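Local coordinates for protein putative dehydratase (Salmonella enterica subsp. enterica serovar Enteritidis, PDB 3TW9) that catalyses, with low activity and with magnesium as cofactor, the dehydration of D-gluconate to 2-dehydro-3-deoxy-D-gluconate, at residues 332-337 with 364-369; 163-168 with 233-238. One frame throughout, in Å; residues are numbered along the deposited sequence.

Interaction 1: 332-337 with 364-369; sequences PARKLA and MHLDLS
L366 spreads its two methyls over neighbouring residues of the facing helix: CD1 lies 3.8 Å from CB of A333, while CD2 lies 3.8 Å from CG of R334. With CG anti to its carbonyl carbon (chi1 -70°), the L366 branch swings off its own helix and reaches across the gap, meeting the aliphatic part of R334 at a slant. The short helix axes approach to 10.8 Å at -29°, and the CA atoms of R334 and L366, 6.8 Å apart, mark the register. Helices 330-342 and 357-369 are successive outer helices of the modified TIM barrel, (beta/alpha)7beta, of the enolase superfamily, with strand 346-347 between them in sequence. The polar side of the contact includes a water bridge. R334, bent at chi2 and chi3, carries its guanidinium past L366 to the end of the other segment. There its NE gives a hydrogen bond to a water whose O lies 2.7 Å from OG of S369, to which it donates. A second water lies at the guanidinium edge, in its plane, suspiciously close to NH2 of R334, and its bonding is doubtful. NH2 of R334 also lies 3.1 Å from the carbonyl O of S369, near the guanidinium plane.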
ATOM      1  N   PRO C 332       1.879   1.079  -9.128  1.00 18.63           N
ATOM      2  CA  PRO C 332       0.460   0.824  -8.841  1.00 18.41           C
ATOM      3  C   PRO C 332       0.107  -0.594  -8.412  1.00 18.29           C
ATOM      4  O   PRO C 332      -0.818  -0.766  -7.598  1.00 20.48           O
ATOM      5  CB  PRO C 332      -0.234   1.179 -10.160  1.00 17.89           C
ATOM      6  CG  PRO C 332       0.854   1.049 -11.191  1.00 19.77           C
ATOM      7  CD  PRO C 332       2.067   1.562 -10.510  1.00 18.28           C
ATOM      8  N   ALA C 333       0.817  -1.606  -8.924  1.00 15.51           N
ATOM      9  CA  ALA C 333       0.504  -2.996  -8.571  1.00 17.94           C
ATOM     10  C   ALA C 333       0.762  -3.260  -7.087  1.00 17.25           C
ATOM     11  O   ALA C 333      -0.005  -3.977  -6.446  1.00 18.02           O
ATOM     12  CB  ALA C 333       1.293  -3.976  -9.420  1.00 18.30           C
ATOM     13  N   ARG C 334       1.834  -2.688  -6.560  1.00 19.51           N
ATOM     14  CA  ARG C 334       2.173  -2.768  -5.146  1.00 19.24           C
ATOM     15  C   ARG C 334       1.062  -2.155  -4.287  1.00 24.59           C
ATOM     16  O   ARG C 334       0.659  -2.735  -3.265  1.00 20.97           O
ATOM     17  CB  ARG C 334       3.507  -2.045  -4.886  1.00 27.76           C
ATOM     18  CG  ARG C 334       4.457  -2.808  -4.019  1.00 44.69           C
ATOM     19  CD  ARG C 334       4.140  -2.646  -2.567  1.00 45.35           C
ATOM     20  NE  ARG C 334       4.244  -3.926  -1.879  1.00 56.08           N
ATOM     21  CZ  ARG C 334       4.575  -4.085  -0.600  1.00 50.57           C
ATOM     22  NH1 ARG C 334       4.854  -3.047   0.177  1.00 54.64           N
ATOM     23  NH2 ARG C 334       4.628  -5.308  -0.103  1.00 48.37           N
ATOM     24  N   LYS C 335       0.552  -1.007  -4.714  1.00 17.07           N
ATOM     25  CA  LYS C 335      -0.539  -0.326  -3.993  1.00 21.93           C
ATOM     26  C   LYS C 335      -1.781  -1.188  -3.989  1.00 16.37           C
ATOM     27  O   LYS C 335      -2.454  -1.298  -2.956  1.00 18.21           O
ATOM     28  CB  LYS C 335      -0.833   1.055  -4.577  1.00 21.10           C
ATOM     29  CG  LYS C 335       0.292   2.018  -4.333  1.00 24.14           C
ATOM     30  CD  LYS C 335      -0.064   3.383  -4.853  1.00 21.65           C
ATOM     31  CE  LYS C 335       1.169   4.272  -4.783  1.00 24.12           C
ATOM     32  NZ  LYS C 335       0.982   5.454  -5.675  1.00 25.92           N
ATOM     33  N   LEU C 336      -2.039  -1.842  -5.129  1.00 17.64           N
ATOM     34  CA  LEU C 336      -3.205  -2.690  -5.277  1.00 17.00           C
ATOM     35  C   LEU C 336      -3.053  -3.957  -4.410  1.00 20.43           C
ATOM     36  O   LEU C 336      -4.003  -4.393  -3.775  1.00 17.63           O
ATOM     37  CB  LEU C 336      -3.372  -3.045  -6.755  1.00 18.51           C
ATOM     38  CG  LEU C 336      -4.392  -4.109  -7.175  1.00 21.12           C
ATOM     39  CD1 LEU C 336      -5.776  -3.824  -6.588  1.00 18.28           C
ATOM     40  CD2 LEU C 336      -4.443  -4.089  -8.688  1.00 17.97           C
ATOM     41  N   ALA C 337      -1.851  -4.527  -4.389  1.00 17.74           N
ATOM     42  CA  ALA C 337      -1.548  -5.703  -3.547  1.00 20.49           C
ATOM     43  C   ALA C 337      -1.823  -5.380  -2.073  1.00 20.22           C
ATOM     44  O   ALA C 337      -2.450  -6.156  -1.364  1.00 16.19           O
ATOM     45  CB  ALA C 337      -0.080  -6.105  -3.723  1.00 22.06           C
ATOM     46  N   MET C 364       7.003 -11.581  -9.970  1.00 25.01           N
ATOM     47  CA  MET C 364       7.550 -12.442  -8.930  1.00 23.03           C
ATOM     48  C   MET C 364       8.196 -11.674  -7.786  1.00 19.16           C
ATOM     49  O   MET C 364       8.131 -12.108  -6.650  1.00 20.73           O
ATOM     50  CB  MET C 364       8.485 -13.490  -9.554  1.00 21.82           C
ATOM     51  CG  MET C 364       7.707 -14.525 -10.362  1.00 18.57           C
ATOM     52  SD  MET C 364       8.831 -15.694 -11.161  1.00 23.80           S
ATOM     53  CE  MET C 364       7.643 -16.779 -11.963  1.00 22.42           C
ATOM     54  N   HIS C 365       8.802 -10.522  -8.076  1.00 18.02           N
ATOM     55  CA  HIS C 365       9.266  -9.614  -7.010  1.00 19.25           C
ATOM     56  C   HIS C 365       8.125  -9.071  -6.152  1.00 22.79           C
ATOM     57  O   HIS C 365       8.252  -8.958  -4.932  1.00 22.27           O
ATOM     58  CB  HIS C 365      10.094  -8.451  -7.566  1.00 23.05           C
ATOM     59  CG  HIS C 365      11.480  -8.850  -7.965  1.00 23.73           C
ATOM     60  ND1 HIS C 365      12.566  -8.695  -7.137  1.00 18.75           N
ATOM     61  CD2 HIS C 365      11.953  -9.440  -9.090  1.00 31.43           C
ATOM     62  CE1 HIS C 365      13.650  -9.156  -7.734  1.00 22.89           C
ATOM     63  NE2 HIS C 365      13.304  -9.621  -8.917  1.00 27.79           N
ATOM     64  N   LEU C 366       7.018  -8.732  -6.803  1.00 17.53           N
ATOM     65  CA  LEU C 366       5.791  -8.441  -6.053  1.00 20.93           C
ATOM     66  C   LEU C 366       5.369  -9.668  -5.233  1.00 18.92           C
ATOM     67  O   LEU C 366       5.117  -9.548  -4.032  1.00 20.96           O
ATOM     68  CB  LEU C 366       4.691  -8.016  -7.019  1.00 17.61           C
ATOM     69  CG  LEU C 366       4.899  -6.640  -7.675  1.00 18.83           C
ATOM     70  CD1 LEU C 366       4.006  -6.529  -8.872  1.00 17.35           C
ATOM     71  CD2 LEU C 366       4.632  -5.478  -6.714  1.00 21.45           C
ATOM     72  N   ASP C 367       5.319 -10.836  -5.870  1.00 20.86           N
ATOM     73  CA  ASP C 367       4.852 -12.072  -5.234  1.00 13.93           C
ATOM     74  C   ASP C 367       5.657 -12.365  -3.956  1.00 20.65           C
ATOM     75  O   ASP C 367       5.091 -12.724  -2.937  1.00 21.84           O
ATOM     76  CB  ASP C 367       5.081 -13.258  -6.171  1.00 23.11           C
ATOM     77  CG  ASP C 367       4.124 -13.298  -7.317  1.00 17.88           C
ATOM     78  OD1 ASP C 367       2.999 -12.719  -7.226  1.00 21.41           O
ATOM     79  OD2 ASP C 367       4.478 -13.943  -8.321  1.00 20.94           O
ATOM     80  N   LEU C 368       6.983 -12.239  -4.037  1.00 20.57           N
ATOM     81  CA  LEU C 368       7.858 -12.587  -2.906  1.00 20.49           C
ATOM     82  C   LEU C 368       7.706 -11.626  -1.734  1.00 25.10           C
ATOM     83  O   LEU C 368       7.924 -12.011  -0.572  1.00 22.41           O
ATOM     84  CB  LEU C 368       9.330 -12.664  -3.371  1.00 20.57           C
ATOM     85  CG  LEU C 368      10.297 -13.723  -2.848  1.00 40.38           C
ATOM     86  CD1 LEU C 368       9.734 -15.156  -2.850  1.00 34.91           C
ATOM     87  CD2 LEU C 368      11.591 -13.655  -3.653  1.00 37.17           C
ATOM     88  N   SER C 369       7.289 -10.387  -2.017  1.00 23.01           N
ATOM     89  CA  SER C 369       7.188  -9.369  -0.985  1.00 24.04           C
ATOM     90  C   SER C 369       5.765  -9.090  -0.466  1.00 22.38           C
ATOM     91  O   SER C 369       5.596  -8.196   0.351  1.00 24.89           O
ATOM     92  CB  SER C 369       7.827  -8.053  -1.454  1.00 21.46           C
ATOM     93  OG  SER C 369       7.226  -7.632  -2.661  1.00 22.19           O
TER
HETATM   94  O   HOH W   1       4.724  -6.659  -3.130  1.00 33.54           O
HETATM   95  O   HOH W   2       4.769  -6.051   2.301  1.00 35.72           O

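Interaction 2: 163-168 with 233-238; sequences DNIRAR and DHLRNK
I165 and L235 meet through methyl groups alone: CD1 of I165 stands 3.8 Å from CD2 and 3.9 Å from CD1 of L235, so the isoleucine end rests against both branches of the leucine fork. Their side chains slant across each other. In I165, CG1 is anti to the carbonyl carbon (chi1 -63°) and the nearly straight chi2 of 167° carries CD1 across to helix 221-239, bridging backbones whose CA atoms at I165 and L235 are 9.5 Å apart. Both residues are buried, and each also touches C178. Nearer solvent the contact is thinner. R166 runs extended from CG to NE and brings NH2 to 4.1 Å from CB of K238, an oblique van der Waals approach. K238 bends at chi2 and takes its amine elsewhere, its NZ 6.1 Å from NH2 of R166. The charge of R166 is met within its own helix, where NH1 forms a salt bridge with E162; the same carboxylate accepts a hydrogen bond from NE2 of H234, linking the two helices beside the apolar pair. Helices 158-171 and 221-239 follow the parallel strands 147-152 and 175-177, and this is the side-by-side packing of consecutive outer helices in the modified TIM barrel, (beta/alpha)7beta, of the enolase superfamily.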
ATOM      1  N   ASP C 163      -4.358 -36.156 -19.523  1.00 39.20           N
ATOM      2  CA  ASP C 163      -2.959 -36.581 -19.643  1.00 40.79           C
ATOM      3  C   ASP C 163      -1.999 -35.421 -19.399  1.00 40.03           C
ATOM      4  O   ASP C 163      -0.940 -35.621 -18.813  1.00 38.49           O
ATOM      5  CB  ASP C 163      -2.665 -37.190 -21.029  1.00 47.94           C
ATOM      6  CG  ASP C 163      -3.382 -38.525 -21.271  1.00 58.13           C
ATOM      7  OD1 ASP C 163      -4.009 -39.082 -20.340  1.00 49.95           O
ATOM      8  OD2 ASP C 163      -3.323 -39.013 -22.421  1.00 64.22           O
ATOM      9  N   ASN C 164      -2.362 -34.217 -19.870  1.00 35.59           N
ATOM     10  CA  ASN C 164      -1.551 -33.022 -19.643  1.00 30.24           C
ATOM     11  C   ASN C 164      -1.459 -32.699 -18.142  1.00 26.59           C
ATOM     12  O   ASN C 164      -0.383 -32.374 -17.657  1.00 29.45           O
ATOM     13  CB  ASN C 164      -2.053 -31.816 -20.463  1.00 29.93           C
ATOM     14  CG  ASN C 164      -1.747 -31.943 -21.942  1.00 42.61           C
ATOM     15  OD1 ASN C 164      -0.989 -32.818 -22.360  1.00 43.86           O
ATOM     16  ND2 ASN C 164      -2.353 -31.077 -22.749  1.00 38.72           N
ATOM     17  N   ILE C 165      -2.577 -32.850 -17.423  1.00 26.52           N
ATOM     18  CA  ILE C 165      -2.654 -32.654 -15.967  1.00 25.76           C
ATOM     19  C   ILE C 165      -1.750 -33.644 -15.262  1.00 29.27           C
ATOM     20  O   ILE C 165      -0.961 -33.257 -14.417  1.00 29.60           O
ATOM     21  CB  ILE C 165      -4.109 -32.796 -15.391  1.00 29.06           C
ATOM     22  CG1 ILE C 165      -5.047 -31.726 -15.958  1.00 30.06           C
ATOM     23  CG2 ILE C 165      -4.107 -32.641 -13.867  1.00 26.46           C
ATOM     24  CD1 ILE C 165      -6.499 -32.003 -15.672  1.00 28.94           C
ATOM     25  N   ARG C 166      -1.854 -34.921 -15.640  1.00 36.86           N
ATOM     26  CA  ARG C 166      -0.945 -35.956 -15.125  1.00 32.88           C
ATOM     27  C   ARG C 166       0.523 -35.605 -15.363  1.00 29.73           C
ATOM     28  O   ARG C 166       1.329 -35.635 -14.423  1.00 35.61           O
ATOM     29  CB  ARG C 166      -1.298 -37.332 -15.708  1.00 40.64           C
ATOM     30  CG  ARG C 166      -2.571 -37.931 -15.107  1.00 46.11           C
ATOM     31  CD  ARG C 166      -2.637 -39.441 -15.290  1.00 52.29           C
ATOM     32  NE  ARG C 166      -3.730 -40.021 -14.513  1.00 61.08           N
ATOM     33  CZ  ARG C 166      -4.961 -40.218 -14.977  1.00 72.46           C
ATOM     34  NH1 ARG C 166      -5.270 -39.883 -16.228  1.00 77.09           N
ATOM     35  NH2 ARG C 166      -5.886 -40.749 -14.185  1.00 59.31           N
ATOM     36  N   ALA C 167       0.856 -35.239 -16.603  1.00 30.41           N
ATOM     37  CA  ALA C 167       2.208 -34.800 -16.956  1.00 31.01           C
ATOM     38  C   ALA C 167       2.679 -33.624 -16.101  1.00 37.39           C
ATOM     39  O   ALA C 167       3.818 -33.608 -15.620  1.00 30.81           O
ATOM     40  CB  ALA C 167       2.293 -34.457 -18.444  1.00 35.65           C
ATOM     41  N   ARG C 168       1.804 -32.641 -15.883  1.00 27.06           N
ATOM     42  CA  ARG C 168       2.232 -31.464 -15.107  1.00 26.88           C
ATOM     43  C   ARG C 168       2.373 -31.795 -13.618  1.00 19.37           C
ATOM     44  O   ARG C 168       3.253 -31.248 -12.939  1.00 25.78           O
ATOM     45  CB  ARG C 168       1.290 -30.252 -15.319  1.00 29.82           C
ATOM     46  CG  ARG C 168       1.174 -29.743 -16.764  1.00 30.82           C
ATOM     47  CD  ARG C 168       2.432 -29.071 -17.345  1.00 30.63           C
ATOM     48  NE  ARG C 168       3.421 -30.009 -17.901  1.00 44.86           N
ATOM     49  CZ  ARG C 168       3.291 -30.707 -19.034  1.00 44.15           C
ATOM     50  NH1 ARG C 168       4.270 -31.510 -19.429  1.00 51.65           N
ATOM     51  NH2 ARG C 168       2.204 -30.625 -19.786  1.00 30.79           N
ATOM     52  N   ASP C 233     -16.434 -33.183 -12.461  1.00 26.85           N
ATOM     53  CA  ASP C 233     -16.859 -34.434 -11.839  1.00 34.76           C
ATOM     54  C   ASP C 233     -15.883 -35.556 -12.237  1.00 31.22           C
ATOM     55  O   ASP C 233     -15.319 -36.255 -11.367  1.00 27.81           O
ATOM     56  CB  ASP C 233     -18.298 -34.782 -12.216  1.00 28.47           C
ATOM     57  CG  ASP C 233     -18.824 -35.966 -11.425  1.00 40.69           C
ATOM     58  OD1 ASP C 233     -19.077 -35.821 -10.213  1.00 48.60           O
ATOM     59  OD2 ASP C 233     -18.961 -37.049 -12.020  1.00 50.16           O
ATOM     60  N   HIS C 234     -15.637 -35.667 -13.540  1.00 28.52           N
ATOM     61  CA  HIS C 234     -14.676 -36.644 -14.079  1.00 35.36           C
ATOM     62  C   HIS C 234     -13.260 -36.479 -13.539  1.00 36.04           C
ATOM     63  O   HIS C 234     -12.659 -37.447 -13.102  1.00 29.62           O
ATOM     64  CB  HIS C 234     -14.611 -36.620 -15.611  1.00 32.53           C
ATOM     65  CG  HIS C 234     -13.612 -37.591 -16.165  1.00 56.99           C
ATOM     66  ND1 HIS C 234     -13.868 -38.942 -16.265  1.00 65.09           N
ATOM     67  CD2 HIS C 234     -12.337 -37.418 -16.590  1.00 66.58           C
ATOM     68  CE1 HIS C 234     -12.807 -39.554 -16.759  1.00 62.83           C
ATOM     69  NE2 HIS C 234     -11.863 -38.653 -16.962  1.00 71.04           N
ATOM     70  N   LEU C 235     -12.721 -35.263 -13.592  1.00 30.69           N
ATOM     71  CA  LEU C 235     -11.372 -35.021 -13.117  1.00 25.78           C
ATOM     72  C   LEU C 235     -11.252 -35.278 -11.626  1.00 29.36           C
ATOM     73  O   LEU C 235     -10.262 -35.833 -11.188  1.00 25.53           O
ATOM     74  CB  LEU C 235     -10.911 -33.590 -13.453  1.00 28.90           C
ATOM     75  CG  LEU C 235     -10.704 -33.257 -14.940  1.00 26.66           C
ATOM     76  CD1 LEU C 235     -10.356 -31.801 -15.116  1.00 32.52           C
ATOM     77  CD2 LEU C 235      -9.655 -34.164 -15.601  1.00 26.94           C
ATOM     78  N   ARG C 236     -12.247 -34.894 -10.833  1.00 25.39           N
ATOM     79  CA  ARG C 236     -12.162 -35.202  -9.399  1.00 24.92           C
ATOM     80  C   ARG C 236     -12.266 -36.714  -9.126  1.00 32.83           C
ATOM     81  O   ARG C 236     -11.640 -37.225  -8.196  1.00 34.24           O
ATOM     82  CB  ARG C 236     -13.193 -34.429  -8.576  1.00 29.74           C
ATOM     83  CG  ARG C 236     -12.854 -32.946  -8.436  1.00 27.45           C
ATOM     84  CD  ARG C 236     -11.512 -32.739  -7.732  1.00 24.42           C
ATOM     85  NE  ARG C 236     -11.373 -31.336  -7.317  1.00 24.85           N
ATOM     86  CZ  ARG C 236     -10.233 -30.742  -6.972  1.00 32.18           C
ATOM     87  NH1 ARG C 236      -9.080 -31.414  -7.024  1.00 26.59           N
ATOM     88  NH2 ARG C 236     -10.241 -29.462  -6.602  1.00 24.48           N
ATOM     89  N   ASN C 237     -13.031 -37.417  -9.952  1.00 29.83           N
ATOM     90  CA  ASN C 237     -13.173 -38.870  -9.780  1.00 36.35           C
ATOM     91  C   ASN C 237     -11.872 -39.601 -10.048  1.00 35.24           C
ATOM     92  O   ASN C 237     -11.527 -40.558  -9.352  1.00 38.27           O
ATOM     93  CB  ASN C 237     -14.298 -39.428 -10.654  1.00 33.38           C
ATOM     94  CG  ASN C 237     -15.688 -39.177 -10.059  1.00 41.79           C
ATOM     95  OD1 ASN C 237     -15.832 -38.872  -8.873  1.00 45.13           O
ATOM     96  ND2 ASN C 237     -16.716 -39.305 -10.891  1.00 51.18           N
ATOM     97  N   LYS C 238     -11.139 -39.114 -11.038  1.00 29.93           N
ATOM     98  CA  LYS C 238      -9.879 -39.715 -11.434  1.00 31.32           C
ATOM     99  C   LYS C 238      -8.661 -39.257 -10.643  1.00 35.82           C
ATOM    100  O   LYS C 238      -7.747 -40.047 -10.394  1.00 39.97           O
ATOM    101  CB  LYS C 238      -9.631 -39.486 -12.940  1.00 32.20           C
ATOM    102  CG  LYS C 238     -10.649 -40.141 -13.875  1.00 53.97           C
ATOM    103  CD  LYS C 238     -10.367 -41.627 -14.075  1.00 64.83           C
ATOM    104  CE  LYS C 238     -11.474 -42.288 -14.884  1.00 82.87           C
ATOM    105  NZ  LYS C 238     -11.160 -43.706 -15.219  1.00 90.02           N
TER

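How the interactions relate
Interactions 1 and 2 both join outer helices of the same barrel domain, but in different parts of it: their centres are 32 Å apart, their nearest atoms about 14 Å, and they do not touch. Strand 147-152 relates them, since M364 and L368 of interaction 1 pack on it and helix 158-171 of interaction 2 follows it in sequence. Neither supplies a ligand to the magnesium, which D248, E274 and E300 bind. In interaction 1 the side chain of A333 is about 10 Å from that of H350, assigned to substrate binding; in interaction 2 that of I165 is about 9 Å from that of H152, a probable substrate-binding residue by similarity. Segment 332-337 also meets the second subunit, through K335.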